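Local coordinates for CAMK/CAMK2 protein kinase (Salpingoeca rosetta, PDB 5IG1) that probably catalyses the ATP-dependent phosphorylation of serine and threonine residues in proteins, as the kinase domain of a calcium/calmodulin-dependent protein kinase, at residues Asn136-Asp141 with Val167-Gly172; Tyr184-Val189 with Thr197-Trp202; Leu73-Ile78 with Leu129-Ser134; His123-Ala128 with Val158-Phe163. All blocks are in the same frame, centred on the assembly; numbering follows the deposited sequence.

Interaction 1. Residues Asn136-Asp141 with Val167-Gly172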
loop_
_atom_site.group_PDB
_atom_site.type_symbol
_atom_site.label_atom_id
_atom_site.label_comp_id
_atom_site.label_asym_id
_atom_site.label_seq_id
_atom_site.Cartn_x
_atom_site.Cartn_y
_atom_site.Cartn_z
ATOM N N ASN A 136 -14.339 6.443 -5.427
ATOM C CA ASN A 136 -14.086 5.893 -6.760
ATOM C C ASN A 136 -12.602 5.940 -7.117
ATOM O O ASN A 136 -12.225 6.152 -8.271
ATOM C CB ASN A 136 -14.922 6.607 -7.822
ATOM C CG ASN A 136 -16.367 6.188 -7.791
ATOM O OD1 ASN A 136 -16.678 5.016 -7.588
ATOM N ND2 ASN A 136 -17.264 7.142 -7.988
ATOM N N ILE A 137 -11.751 5.728 -6.121
ATOM C CA ILE A 137 -10.306 5.748 -6.294
ATOM C C ILE A 137 -9.796 4.322 -6.183
ATOM O O ILE A 137 -10.119 3.617 -5.219
ATOM C CB ILE A 137 -9.631 6.654 -5.253
ATOM C CG1 ILE A 137 -9.985 8.120 -5.520
ATOM C CG2 ILE A 137 -8.122 6.433 -5.253
ATOM C CD1 ILE A 137 -9.517 9.064 -4.446
ATOM N N ILE A 138 -9.010 3.900 -7.172
ATOM C CA ILE A 138 -8.358 2.595 -7.185
ATOM C C ILE A 138 -6.869 2.826 -6.984
ATOM O O ILE A 138 -6.218 3.448 -7.830
ATOM C CB ILE A 138 -8.610 1.844 -8.500
ATOM C CG1 ILE A 138 -10.088 1.881 -8.893
ATOM C CG2 ILE A 138 -8.137 0.420 -8.367
ATOM C CD1 ILE A 138 -10.339 1.414 -10.326
ATOM N N HIS A 139 -6.326 2.326 -5.871
ATOM C CA HIS A 139 -4.898 2.508 -5.595
ATOM C C HIS A 139 -4.033 1.806 -6.640
ATOM O O HIS A 139 -2.993 2.333 -7.048
ATOM C CB HIS A 139 -4.570 1.989 -4.193
ATOM C CG HIS A 139 -3.174 2.288 -3.739
ATOM N ND1 HIS A 139 -2.068 1.613 -4.215
ATOM C CD2 HIS A 139 -2.708 3.184 -2.838
ATOM C CE1 HIS A 139 -0.981 2.095 -3.637
ATOM N NE2 HIS A 139 -1.342 3.042 -2.791
ATOM N N ARG A 140 -4.435 0.600 -7.052
ATOM C CA ARG A 140 -3.822 -0.177 -8.130
ATOM C C ARG A 140 -2.449 -0.746 -7.787
ATOM O O ARG A 140 -1.977 -1.661 -8.470
ATOM C CB ARG A 140 -3.709 0.652 -9.414
ATOM C CG ARG A 140 -5.013 0.840 -10.156
ATOM C CD ARG A 140 -4.745 0.995 -11.647
ATOM N NE ARG A 140 -3.708 1.989 -11.912
ATOM C CZ ARG A 140 -3.111 2.146 -13.088
ATOM N NH1 ARG A 140 -3.447 1.359 -14.107
ATOM N NH2 ARG A 140 -2.172 3.077 -13.238
ATOM N N ASP A 141 -1.790 -0.229 -6.755
ATOM C CA ASP A 141 -0.422 -0.645 -6.453
ATOM C C ASP A 141 -0.233 -0.835 -4.949
ATOM O O ASP A 141 0.689 -0.296 -4.337
ATOM C CB ASP A 141 0.578 0.361 -7.016
ATOM C CG ASP A 141 1.996 -0.164 -7.014
ATOM O OD1 ASP A 141 2.178 -1.389 -7.183
ATOM O OD2 ASP A 141 2.931 0.646 -6.844
ATOM N N VAL A 167 -5.921 5.579 -9.838
ATOM C CA VAL A 167 -6.797 6.050 -10.900
ATOM C C VAL A 167 -8.168 6.336 -10.311
ATOM O O VAL A 167 -8.532 5.835 -9.245
ATOM C CB VAL A 167 -6.916 5.039 -12.059
ATOM C CG1 VAL A 167 -5.559 4.817 -12.710
ATOM C CG2 VAL A 167 -7.503 3.729 -11.559
ATOM N N ILE A 168 -8.933 7.150 -11.031
ATOM C CA ILE A 168 -10.303 7.487 -10.664
ATOM C C ILE A 168 -11.237 6.777 -11.629
ATOM O O ILE A 168 -11.157 6.980 -12.847
ATOM C CB ILE A 168 -10.541 9.002 -10.682
ATOM C CG1 ILE A 168 -9.525 9.705 -9.789
ATOM C CG2 ILE A 168 -11.955 9.318 -10.222
ATOM C CD1 ILE A 168 -9.768 11.180 -9.664
ATOM N N MET A 169 -12.124 5.950 -11.085
ATOM C CA MET A 169 -13.058 5.153 -11.869
ATOM C C MET A 169 -14.403 5.867 -11.902
ATOM O O MET A 169 -15.120 5.898 -10.898
ATOM C CB MET A 169 -13.188 3.755 -11.269
ATOM C CG MET A 169 -14.223 2.887 -11.930
ATOM S SD MET A 169 -14.529 1.420 -10.946
ATOM C CE MET A 169 -15.050 2.169 -9.403
ATOM N N GLU A 170 -14.754 6.427 -13.060
ATOM C CA GLU A 170 -15.968 7.227 -13.192
ATOM C C GLU A 170 -17.172 6.453 -13.705
ATOM O O GLU A 170 -18.306 6.830 -13.390
ATOM C CB GLU A 170 -15.727 8.415 -14.129
ATOM C CG GLU A 170 -14.976 9.569 -13.500
ATOM C CD GLU A 170 -14.756 10.712 -14.469
ATOM O OE1 GLU A 170 -14.503 10.455 -15.666
ATOM O OE2 GLU A 170 -14.843 11.875 -14.032
ATOM N N GLN A 171 -16.966 5.396 -14.488
ATOM C CA GLN A 171 -18.055 4.745 -15.215
ATOM C C GLN A 171 -17.948 3.225 -15.108
ATOM O O GLN A 171 -17.993 2.501 -16.103
ATOM C CB GLN A 171 -18.056 5.186 -16.678
ATOM C CG GLN A 171 -16.702 5.036 -17.363
ATOM C CD GLN A 171 -16.065 6.365 -17.706
ATOM O OE1 GLN A 171 -16.732 7.400 -17.731
ATOM N NE2 GLN A 171 -14.767 6.345 -17.972
ATOM N N GLY A 172 -17.827 2.722 -13.883
ATOM C CA GLY A 172 -17.731 1.298 -13.670
ATOM C C GLY A 172 -16.434 0.735 -14.211
ATOM O O GLY A 172 -15.484 1.475 -14.481
#
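I138 and V167 pair in the short antiparallel ribbon that holds the start of the catalytic loop against the chain following the DFG segment in the kinase C-lobe. As a hydrogen-bonded pair they exchange two backbone bonds, I138 N to V167 O and V167 N to I138 O, both 2.9 Å. The first is nearly linear, at 173°. A third bond, from M169 N to N136 O at 2.8 Å, extends the ladder just past the strands. I137 and I168 form the intervening non-hydrogen-bonded pair and turn their side chains to the other face, where both meet I69 of helix 57-72. N136, with its positive phi, closes a Schellman motif at the end of helix 115-134, and H139, R140 and D141 that follow the strand are the HRD motif of protein kinases. The beta-branched V167 suits its strand position by offering two methyls. Its CG2 packs on I138 CB at 3.8 Å and also borders R140 CD, while CG1, anti to the carbonyl carbon (chi1 -62°), sits 3.5 Å from R140 NE, over one face of the guanidinium and toward its rim. The polar rim of that group is used by L165 O, which accepts from NE, and by the Y195 hydroxyl, bonded to NH1. Flexible M169 lays CB against I138 CD1 at 3.8 Å and, bending at its thioether, carries CE to N136 OD1 at 3.7 Å.

Interaction 2. Residues Tyr184-Val189 with Thr197-Trp202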
loop_
_atom_site.group_PDB
_atom_site.type_symbol
_atom_site.label_atom_id
_atom_site.label_comp_id
_atom_site.label_asym_id
_atom_site.label_seq_id
_atom_site.Cartn_x
_atom_site.Cartn_y
_atom_site.Cartn_z
ATOM N N TYR A 184 1.455 -8.722 -6.796
ATOM C CA TYR A 184 0.155 -8.314 -6.280
ATOM C C TYR A 184 -0.841 -8.003 -7.388
ATOM O O TYR A 184 -1.955 -7.557 -7.098
ATOM C CB TYR A 184 0.321 -7.117 -5.337
ATOM C CG TYR A 184 1.448 -7.340 -4.354
ATOM C CD1 TYR A 184 2.757 -7.046 -4.702
ATOM C CD2 TYR A 184 1.212 -7.888 -3.099
ATOM C CE1 TYR A 184 3.789 -7.267 -3.833
ATOM C CE2 TYR A 184 2.253 -8.114 -2.213
ATOM C CZ TYR A 184 3.539 -7.801 -2.590
ATOM O OH TYR A 184 4.592 -8.019 -1.731
ATOM N N LEU A 185 -0.477 -8.257 -8.644
ATOM C CA LEU A 185 -1.366 -7.959 -9.758
ATOM C C LEU A 185 -2.625 -8.812 -9.698
ATOM O O LEU A 185 -2.573 -10.010 -9.408
ATOM C CB LEU A 185 -0.645 -8.190 -11.084
ATOM C CG LEU A 185 0.379 -7.128 -11.468
ATOM C CD1 LEU A 185 1.119 -7.520 -12.724
ATOM C CD2 LEU A 185 -0.325 -5.808 -11.650
ATOM N N SER A 186 -3.757 -8.185 -9.975
ATOM C CA SER A 186 -5.017 -8.900 -10.062
ATOM C C SER A 186 -5.119 -9.621 -11.402
ATOM O O SER A 186 -4.524 -9.190 -12.393
ATOM C CB SER A 186 -6.179 -7.931 -9.908
ATOM O OG SER A 186 -5.828 -6.673 -10.451
ATOM N N PRO A 187 -5.860 -10.730 -11.457
ATOM C CA PRO A 187 -5.977 -11.446 -12.736
ATOM C C PRO A 187 -6.577 -10.578 -13.827
ATOM O O PRO A 187 -6.157 -10.655 -14.987
ATOM C CB PRO A 187 -6.875 -12.642 -12.385
ATOM C CG PRO A 187 -6.860 -12.732 -10.900
ATOM C CD PRO A 187 -6.704 -11.335 -10.414
ATOM N N GLU A 188 -7.541 -9.727 -13.471
ATOM C CA GLU A 188 -8.186 -8.867 -14.457
ATOM C C GLU A 188 -7.195 -7.898 -15.091
ATOM O O GLU A 188 -7.290 -7.594 -16.287
ATOM C CB GLU A 188 -9.330 -8.104 -13.798
ATOM C CG GLU A 188 -8.898 -7.337 -12.562
ATOM C CD GLU A 188 -9.722 -7.682 -11.351
ATOM O OE1 GLU A 188 -9.599 -8.824 -10.860
ATOM O OE2 GLU A 188 -10.508 -6.819 -10.897
ATOM N N VAL A 189 -6.242 -7.392 -14.307
ATOM C CA VAL A 189 -5.248 -6.487 -14.868
ATOM C C VAL A 189 -4.278 -7.253 -15.758
ATOM O O VAL A 189 -3.860 -6.762 -16.813
ATOM C CB VAL A 189 -4.528 -5.721 -13.743
ATOM C CG1 VAL A 189 -3.362 -4.917 -14.299
ATOM C CG2 VAL A 189 -5.514 -4.806 -13.023
ATOM N N THR A 197 -12.346 -1.324 -8.491
ATOM C CA THR A 197 -11.747 -1.337 -7.160
ATOM C C THR A 197 -11.381 -2.741 -6.700
ATOM O O THR A 197 -10.502 -2.886 -5.840
ATOM C CB THR A 197 -12.694 -0.712 -6.133
ATOM O OG1 THR A 197 -13.890 -1.497 -6.045
ATOM C CG2 THR A 197 -13.046 0.714 -6.517
ATOM N N ALA A 198 -12.026 -3.773 -7.253
ATOM C CA ALA A 198 -11.751 -5.144 -6.827
ATOM C C ALA A 198 -10.265 -5.479 -6.890
ATOM O O ALA A 198 -9.789 -6.321 -6.115
ATOM C CB ALA A 198 -12.549 -6.132 -7.676
ATOM N N VAL A 199 -9.513 -4.827 -7.784
ATOM C CA VAL A 199 -8.090 -5.135 -7.893
ATOM C C VAL A 199 -7.389 -4.865 -6.568
ATOM O O VAL A 199 -6.592 -5.687 -6.095
ATOM C CB VAL A 199 -7.444 -4.371 -9.070
ATOM C CG1 VAL A 199 -8.218 -4.624 -10.347
ATOM C CG2 VAL A 199 -7.350 -2.900 -8.821
ATOM N N ASP A 200 -7.719 -3.748 -5.916
ATOM C CA ASP A 200 -7.167 -3.483 -4.593
ATOM C C ASP A 200 -7.473 -4.633 -3.643
ATOM O O ASP A 200 -6.576 -5.133 -2.952
ATOM C CB ASP A 200 -7.704 -2.160 -4.048
ATOM C CG ASP A 200 -7.105 -0.960 -4.750
ATOM O OD1 ASP A 200 -6.026 -1.121 -5.357
ATOM O OD2 ASP A 200 -7.703 0.137 -4.693
ATOM N N VAL A 201 -8.724 -5.107 -3.644
ATOM C CA VAL A 201 -9.087 -6.234 -2.785
ATOM C C VAL A 201 -8.155 -7.410 -3.038
ATOM O O VAL A 201 -7.645 -8.043 -2.100
ATOM C CB VAL A 201 -10.558 -6.627 -2.998
ATOM C CG1 VAL A 201 -10.844 -7.958 -2.315
ATOM C CG2 VAL A 201 -11.476 -5.540 -2.459
ATOM N N TRP A 202 -7.881 -7.688 -4.316
ATOM C CA TRP A 202 -6.957 -8.764 -4.643
ATOM C C TRP A 202 -5.632 -8.570 -3.919
ATOM O O TRP A 202 -5.170 -9.462 -3.198
ATOM C CB TRP A 202 -6.746 -8.839 -6.154
ATOM C CG TRP A 202 -5.808 -9.926 -6.549
ATOM C CD1 TRP A 202 -4.452 -9.840 -6.651
ATOM C CD2 TRP A 202 -6.151 -11.273 -6.875
ATOM N NE1 TRP A 202 -3.930 -11.052 -7.029
ATOM C CE2 TRP A 202 -4.956 -11.947 -7.177
ATOM C CE3 TRP A 202 -7.358 -11.974 -6.950
ATOM C CZ2 TRP A 202 -4.930 -13.289 -7.550
ATOM C CZ3 TRP A 202 -7.328 -13.307 -7.320
ATOM C CH2 TRP A 202 -6.123 -13.949 -7.611
#
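P187 and S186 cover one face of the W202 indole by CH-pi contact. P187 CD stands 3.5 Å from the centroid of the six-membered ring, only 8° off its normal, and S186 CA lies 3.7 Å from that of the five-membered ring, nearer the rim. A chi1 of -180° turns CG of W202 away from its backbone N and carries the indole out from helix 198-213 to P187 and S186. Apolar contact continues at V199, whose CG1 meets V189 CG2 at 3.8 Å and also packs against the aliphatic CG of E188. Among the polar atoms, Y184 O approaches the indole edge near its plane. L185 O comes within 2.9 Å of W202 NE1, but the angle is too poor for a hydrogen bond. Separately, E188 OE1 forms a salt bridge with R264, the ion pair of the kinase APE motif, which here reads S186-P187-E188. The contact thus depends on shape and ring-face dispersion: a rigid proline fits a broad flat indole, while the buried carboxylate is answered by an arginine beyond both segments.

Interaction 3. Residues Leu73-Ile78 with Leu129-Ser134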
loop_
_atom_site.group_PDB
_atom_site.type_symbol
_atom_site.label_atom_id
_atom_site.label_comp_id
_atom_site.label_asym_id
_atom_site.label_seq_id
_atom_site.Cartn_x
_atom_site.Cartn_y
_atom_site.Cartn_z
ATOM N N LEU A 73 -8.245 12.794 -0.580
ATOM C CA LEU A 73 -8.238 11.762 0.448
ATOM C C LEU A 73 -7.877 12.366 1.799
ATOM O O LEU A 73 -6.752 12.842 1.989
ATOM C CB LEU A 73 -7.247 10.657 0.083
ATOM C CG LEU A 73 -7.656 9.813 -1.119
ATOM C CD1 LEU A 73 -6.551 8.849 -1.494
ATOM C CD2 LEU A 73 -8.934 9.069 -0.798
ATOM N N GLN A 74 -8.823 12.334 2.737
ATOM C CA GLN A 74 -8.558 12.699 4.130
ATOM C C GLN A 74 -9.050 11.556 5.016
ATOM O O GLN A 74 -10.243 11.461 5.314
ATOM C CB GLN A 74 -9.222 14.018 4.506
ATOM C CG GLN A 74 -8.914 14.467 5.933
ATOM C CD GLN A 74 -9.512 15.827 6.267
ATOM O OE1 GLN A 74 -10.103 16.484 5.410
ATOM N NE2 GLN A 74 -9.359 16.253 7.516
ATOM N N HIS A 75 -8.124 10.695 5.435
ATOM C CA HIS A 75 -8.454 9.533 6.245
ATOM C C HIS A 75 -7.308 9.258 7.205
ATOM O O HIS A 75 -6.146 9.554 6.909
ATOM C CB HIS A 75 -8.726 8.304 5.374
ATOM C CG HIS A 75 -9.347 7.162 6.113
ATOM N ND1 HIS A 75 -8.604 6.162 6.702
ATOM C CD2 HIS A 75 -10.644 6.858 6.350
ATOM C CE1 HIS A 75 -9.417 5.294 7.277
ATOM N NE2 HIS A 75 -10.661 5.692 7.077
ATOM N N GLU A 76 -7.650 8.684 8.360
ATOM C CA GLU A 76 -6.645 8.422 9.386
ATOM C C GLU A 76 -5.578 7.449 8.892
ATOM O O GLU A 76 -4.395 7.590 9.229
ATOM C CB GLU A 76 -7.330 7.891 10.648
ATOM C CG GLU A 76 -6.389 7.311 11.698
ATOM C CD GLU A 76 -5.435 8.341 12.271
ATOM O OE1 GLU A 76 -4.205 8.128 12.191
ATOM O OE2 GLU A 76 -5.916 9.367 12.797
ATOM N N HIS A 77 -5.965 6.463 8.083
ATOM C CA HIS A 77 -5.046 5.424 7.638
ATOM C C HIS A 77 -4.569 5.639 6.211
ATOM O O HIS A 77 -4.166 4.681 5.535
ATOM C CB HIS A 77 -5.699 4.057 7.811
ATOM C CG HIS A 77 -6.091 3.786 9.226
ATOM N ND1 HIS A 77 -5.166 3.680 10.241
ATOM C CD2 HIS A 77 -7.306 3.666 9.808
ATOM C CE1 HIS A 77 -5.792 3.470 11.383
ATOM N NE2 HIS A 77 -7.092 3.458 11.149
ATOM N N ILE A 78 -4.611 6.881 5.745
ATOM C CA ILE A 78 -4.006 7.301 4.490
ATOM C C ILE A 78 -3.062 8.443 4.823
ATOM O O ILE A 78 -3.482 9.435 5.430
ATOM C CB ILE A 78 -5.059 7.755 3.470
ATOM C CG1 ILE A 78 -6.010 6.614 3.127
ATOM C CG2 ILE A 78 -4.386 8.280 2.216
ATOM C CD1 ILE A 78 -7.136 7.055 2.247
ATOM N N LEU A 129 -8.927 1.749 2.400
ATOM C CA LEU A 129 -9.424 1.381 1.080
ATOM C C LEU A 129 -10.906 1.680 0.928
ATOM O O LEU A 129 -11.355 2.022 -0.168
ATOM C CB LEU A 129 -9.169 -0.098 0.810
ATOM C CG LEU A 129 -7.773 -0.438 0.315
ATOM C CD1 LEU A 129 -7.836 -1.783 -0.352
ATOM C CD2 LEU A 129 -7.298 0.638 -0.658
ATOM N N GLN A 130 -11.685 1.521 1.997
ATOM C CA GLN A 130 -13.103 1.854 1.934
ATOM C C GLN A 130 -13.288 3.336 1.665
ATOM O O GLN A 130 -14.182 3.731 0.906
ATOM C CB GLN A 130 -13.802 1.456 3.232
ATOM C CG GLN A 130 -15.288 1.751 3.227
ATOM C CD GLN A 130 -15.977 1.320 4.509
ATOM O OE1 GLN A 130 -16.989 0.618 4.477
ATOM N NE2 GLN A 130 -15.440 1.750 5.646
ATOM N N HIS A 131 -12.444 4.170 2.282
ATOM C CA HIS A 131 -12.490 5.597 1.992
ATOM C C HIS A 131 -12.073 5.888 0.560
ATOM O O HIS A 131 -12.639 6.780 -0.080
ATOM C CB HIS A 131 -11.598 6.369 2.964
ATOM C CG HIS A 131 -11.686 7.855 2.809
ATOM N ND1 HIS A 131 -10.610 8.630 2.429
ATOM C CD2 HIS A 131 -12.723 8.709 2.977
ATOM C CE1 HIS A 131 -10.979 9.897 2.375
ATOM N NE2 HIS A 131 -12.257 9.971 2.701
ATOM N N CYS A 132 -11.089 5.157 0.040
ATOM C CA CYS A 132 -10.671 5.375 -1.341
ATOM C C CYS A 132 -11.772 4.974 -2.315
ATOM O O CYS A 132 -12.201 5.777 -3.151
ATOM C CB CYS A 132 -9.380 4.605 -1.624
ATOM S SG CYS A 132 -7.946 5.314 -0.819
ATOM N N HIS A 133 -12.253 3.735 -2.207
ATOM C CA HIS A 133 -13.251 3.219 -3.137
ATOM C C HIS A 133 -14.566 3.979 -3.037
ATOM O O HIS A 133 -15.287 4.091 -4.035
ATOM C CB HIS A 133 -13.480 1.730 -2.882
ATOM C CG HIS A 133 -12.247 0.896 -3.028
ATOM N ND1 HIS A 133 -12.252 -0.471 -2.850
ATOM C CD2 HIS A 133 -10.970 1.231 -3.331
ATOM C CE1 HIS A 133 -11.029 -0.939 -3.028
ATOM N NE2 HIS A 133 -10.232 0.074 -3.324
ATOM N N SER A 134 -14.902 4.483 -1.845
ATOM C CA SER A 134 -16.073 5.345 -1.711
ATOM C C SER A 134 -15.961 6.568 -2.607
ATOM O O SER A 134 -16.972 7.060 -3.120
ATOM C CB SER A 134 -16.243 5.784 -0.263
ATOM O OG SER A 134 -15.245 6.729 0.081
#
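H131 extends its imidazole from helix 115-134 to the loop 73-78, where L73, Q74, H75 and I78 all touch it. Of the aromatic contacts, the H75 and H131 planes are 28° apart, but with centroids 5.3 Å apart the rings are displaced so far that little of one lies over the other. Instead H75 CD2 touches H131 CB at 3.6 Å, and H75 CB reaches H131 ND1 at 3.5 Å. Q74 N approaches the H131 ring at its edge, near the plane.

The apolar contacts come from L73 and I78. I78 CD1 meets C132 SG at 3.6 Å and also lies in the plane of the H131 ring, at its edge; L73 spreads CD1 toward C132 SG and CD2 toward H131 ND1, 3.7 Å away. A small, soft thiol suits this buried spot between two branched chains. No hydrogen bond crosses between the two segments; within them, H77 N to H75 ND1 (3.0 Å) steadies the type I turn H75-I78, and S134 OG gives its proton to H131 O. The loop joins helix 57-72 to strand 81-86, so helix 115-134 of the C-lobe packs against the link between two N-lobe elements. F163 covers L73 and I78, and H77 bonds to strand 158-160.

Interaction 4. Residues His123-Ala128 with Val158-Phe163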
loop_
_atom_site.group_PDB
_atom_site.type_symbol
_atom_site.label_atom_id
_atom_site.label_comp_id
_atom_site.label_asym_id
_atom_site.label_seq_id
_atom_site.Cartn_x
_atom_site.Cartn_y
_atom_site.Cartn_z
ATOM N N HIS A 123 -7.404 -4.491 9.059
ATOM C CA HIS A 123 -8.555 -3.643 9.319
ATOM C C HIS A 123 -8.252 -2.205 8.930
ATOM O O HIS A 123 -9.059 -1.550 8.264
ATOM C CB HIS A 123 -8.960 -3.731 10.789
ATOM C CG HIS A 123 -10.086 -2.817 11.151
ATOM N ND1 HIS A 123 -11.404 -3.225 11.170
ATOM C CD2 HIS A 123 -10.095 -1.504 11.483
ATOM C CE1 HIS A 123 -12.172 -2.207 11.511
ATOM N NE2 HIS A 123 -11.403 -1.151 11.705
ATOM N N GLN A 124 -7.082 -1.700 9.334
ATOM C CA GLN A 124 -6.716 -0.335 8.970
ATOM C C GLN A 124 -6.565 -0.179 7.458
ATOM O O GLN A 124 -7.088 0.783 6.871
ATOM C CB GLN A 124 -5.435 0.054 9.695
ATOM C CG GLN A 124 -5.549 -0.106 11.196
ATOM C CD GLN A 124 -4.221 0.055 11.904
ATOM O OE1 GLN A 124 -3.603 1.114 11.845
ATOM N NE2 GLN A 124 -3.767 -1.004 12.571
ATOM N N ILE A 125 -5.860 -1.112 6.813
ATOM C CA ILE A 125 -5.720 -1.072 5.360
ATOM C C ILE A 125 -7.092 -1.066 4.698
ATOM O O ILE A 125 -7.377 -0.253 3.811
ATOM C CB ILE A 125 -4.868 -2.258 4.872
ATOM C CG1 ILE A 125 -3.480 -2.218 5.507
ATOM C CG2 ILE A 125 -4.777 -2.273 3.345
ATOM C CD1 ILE A 125 -2.673 -3.461 5.252
ATOM N N LEU A 126 -7.972 -1.961 5.144
ATOM C CA LEU A 126 -9.294 -2.074 4.542
ATOM C C LEU A 126 -10.113 -0.810 4.755
ATOM O O LEU A 126 -10.849 -0.397 3.862
ATOM C CB LEU A 126 -10.034 -3.291 5.104
ATOM C CG LEU A 126 -9.640 -4.640 4.501
ATOM C CD1 LEU A 126 -10.404 -5.759 5.182
ATOM C CD2 LEU A 126 -9.899 -4.659 3.001
ATOM N N SER A 127 -10.023 -0.187 5.930
ATOM C CA SER A 127 -10.813 1.019 6.159
ATOM C C SER A 127 -10.332 2.157 5.268
ATOM O O SER A 127 -11.146 2.865 4.653
ATOM C CB SER A 127 -10.759 1.417 7.635
ATOM O OG SER A 127 -9.438 1.713 8.045
ATOM N N ALA A 128 -9.010 2.334 5.172
ATOM C CA ALA A 128 -8.464 3.300 4.226
ATOM C C ALA A 128 -8.960 3.020 2.812
ATOM O O ALA A 128 -9.392 3.938 2.099
ATOM C CB ALA A 128 -6.937 3.269 4.278
ATOM N N VAL A 158 -1.464 1.913 10.968
ATOM C CA VAL A 158 -1.029 1.621 9.610
ATOM C C VAL A 158 -1.645 2.650 8.674
ATOM O O VAL A 158 -2.841 2.953 8.761
ATOM C CB VAL A 158 -1.427 0.195 9.204
ATOM C CG1 VAL A 158 -1.058 -0.065 7.754
ATOM C CG2 VAL A 158 -0.760 -0.817 10.121
ATOM N N LYS A 159 -0.825 3.197 7.783
ATOM C CA LYS A 159 -1.259 4.182 6.805
ATOM C C LYS A 159 -0.798 3.739 5.428
ATOM O O LYS A 159 0.374 3.393 5.252
ATOM C CB LYS A 159 -0.691 5.562 7.128
ATOM C CG LYS A 159 -1.275 6.203 8.378
ATOM C CD LYS A 159 -0.513 7.463 8.728
ATOM C CE LYS A 159 -1.103 8.145 9.942
ATOM N NZ LYS A 159 -2.237 9.033 9.577
ATOM N N ILE A 160 -1.715 3.736 4.452
ATOM C CA ILE A 160 -1.344 3.420 3.079
ATOM C C ILE A 160 -0.895 4.704 2.399
ATOM O O ILE A 160 -1.225 5.811 2.833
ATOM C CB ILE A 160 -2.488 2.740 2.305
ATOM C CG1 ILE A 160 -3.618 3.723 2.030
ATOM C CG2 ILE A 160 -3.021 1.550 3.093
ATOM C CD1 ILE A 160 -4.769 3.096 1.255
ATOM N N THR A 161 -0.125 4.561 1.324
ATOM C CA THR A 161 0.516 5.720 0.710
ATOM C C THR A 161 0.856 5.400 -0.744
ATOM O O THR A 161 0.490 4.347 -1.274
ATOM C CB THR A 161 1.759 6.125 1.504
ATOM O OG1 THR A 161 2.351 7.288 0.914
ATOM C CG2 THR A 161 2.773 4.991 1.507
ATOM N N ASP A 162 1.562 6.334 -1.386
ATOM C CA ASP A 162 1.952 6.248 -2.793
ATOM C C ASP A 162 0.755 5.998 -3.712
ATOM O O ASP A 162 0.500 4.862 -4.122
ATOM C CB ASP A 162 3.017 5.168 -2.984
ATOM C CG ASP A 162 3.573 5.146 -4.392
ATOM O OD1 ASP A 162 3.379 6.148 -5.119
ATOM O OD2 ASP A 162 4.203 4.134 -4.776
ATOM N N PHE A 163 0.015 7.057 -4.045
ATOM C CA PHE A 163 -1.081 6.981 -5.004
ATOM C C PHE A 163 -0.657 7.396 -6.414
ATOM O O PHE A 163 -1.490 7.856 -7.201
ATOM C CB PHE A 163 -2.255 7.838 -4.530
ATOM C CG PHE A 163 -2.939 7.294 -3.318
ATOM C CD1 PHE A 163 -2.461 7.575 -2.052
ATOM C CD2 PHE A 163 -4.057 6.490 -3.443
ATOM C CE1 PHE A 163 -3.090 7.068 -0.931
ATOM C CE2 PHE A 163 -4.688 5.980 -2.332
ATOM C CZ PHE A 163 -4.206 6.267 -1.073
#
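A128 and I160 meet on the close-packed side of this contact, where helix 123-128 lies over strand 158-160. The two axes come within 7.8 Å and their directions differ by 36°, so the helix runs obliquely over the strand, Q124 and I125 lying over V158 and I125 and A128 over I160. A128 presents only a methyl, and its CB rests 3.7 Å from I160 CD1; a small residue here lets the strand's longer side chain lie against the helix. CG1 of I160 points into the space flanked by N and C (chi1 70°), which directs CD1 to A128, while CG2 faces I125 CG2 more distantly, at 4.2 Å. The other branch of I125 reaches the first strand residue, CG1 to V158 CG1 at 3.9 Å. The side chains meeting here are all aliphatic.

The looser margin is at Q124, partly exposed, which runs across V158 roughly perpendicular to it. Its OE1 accepts the V158 N-H, although the modelled length is too short to be trusted at this resolution. NE2 makes a weak bond to A120 O one turn back. Nearby S127 turns its hydroxyl inward to its own helix, giving a 2.8 Å bond from OG to Q124 O. Strand 158-160 is an outer strand of a small antiparallel sheet beside strand 147-149, whose L147 packs on both I125 and I160, while helix 267-271 covers the helix at L126.

Interactions 3 and 4 share helix 115-134 and lie about 7 Å apart between centres; the loop of interaction 3 bonds through H77 to the strand of interaction 4. Interaction 1 follows that helix in the chain, with I137 N bonded to C132 O. Its H139 and R140 backbones give hydrogen bonds to D200 of interaction 2, which also binds H133 of 129-134, so one aspartate ties three contacts together. Interactions 2 and 4 are buried, whereas 1 and 3 are partly exposed. Their chemistry differs: backbone ladder bonds in 1, CH-pi packing in 2, imidazole and thiol contacts in 3, and aliphatic helix-on-strand packing in 4.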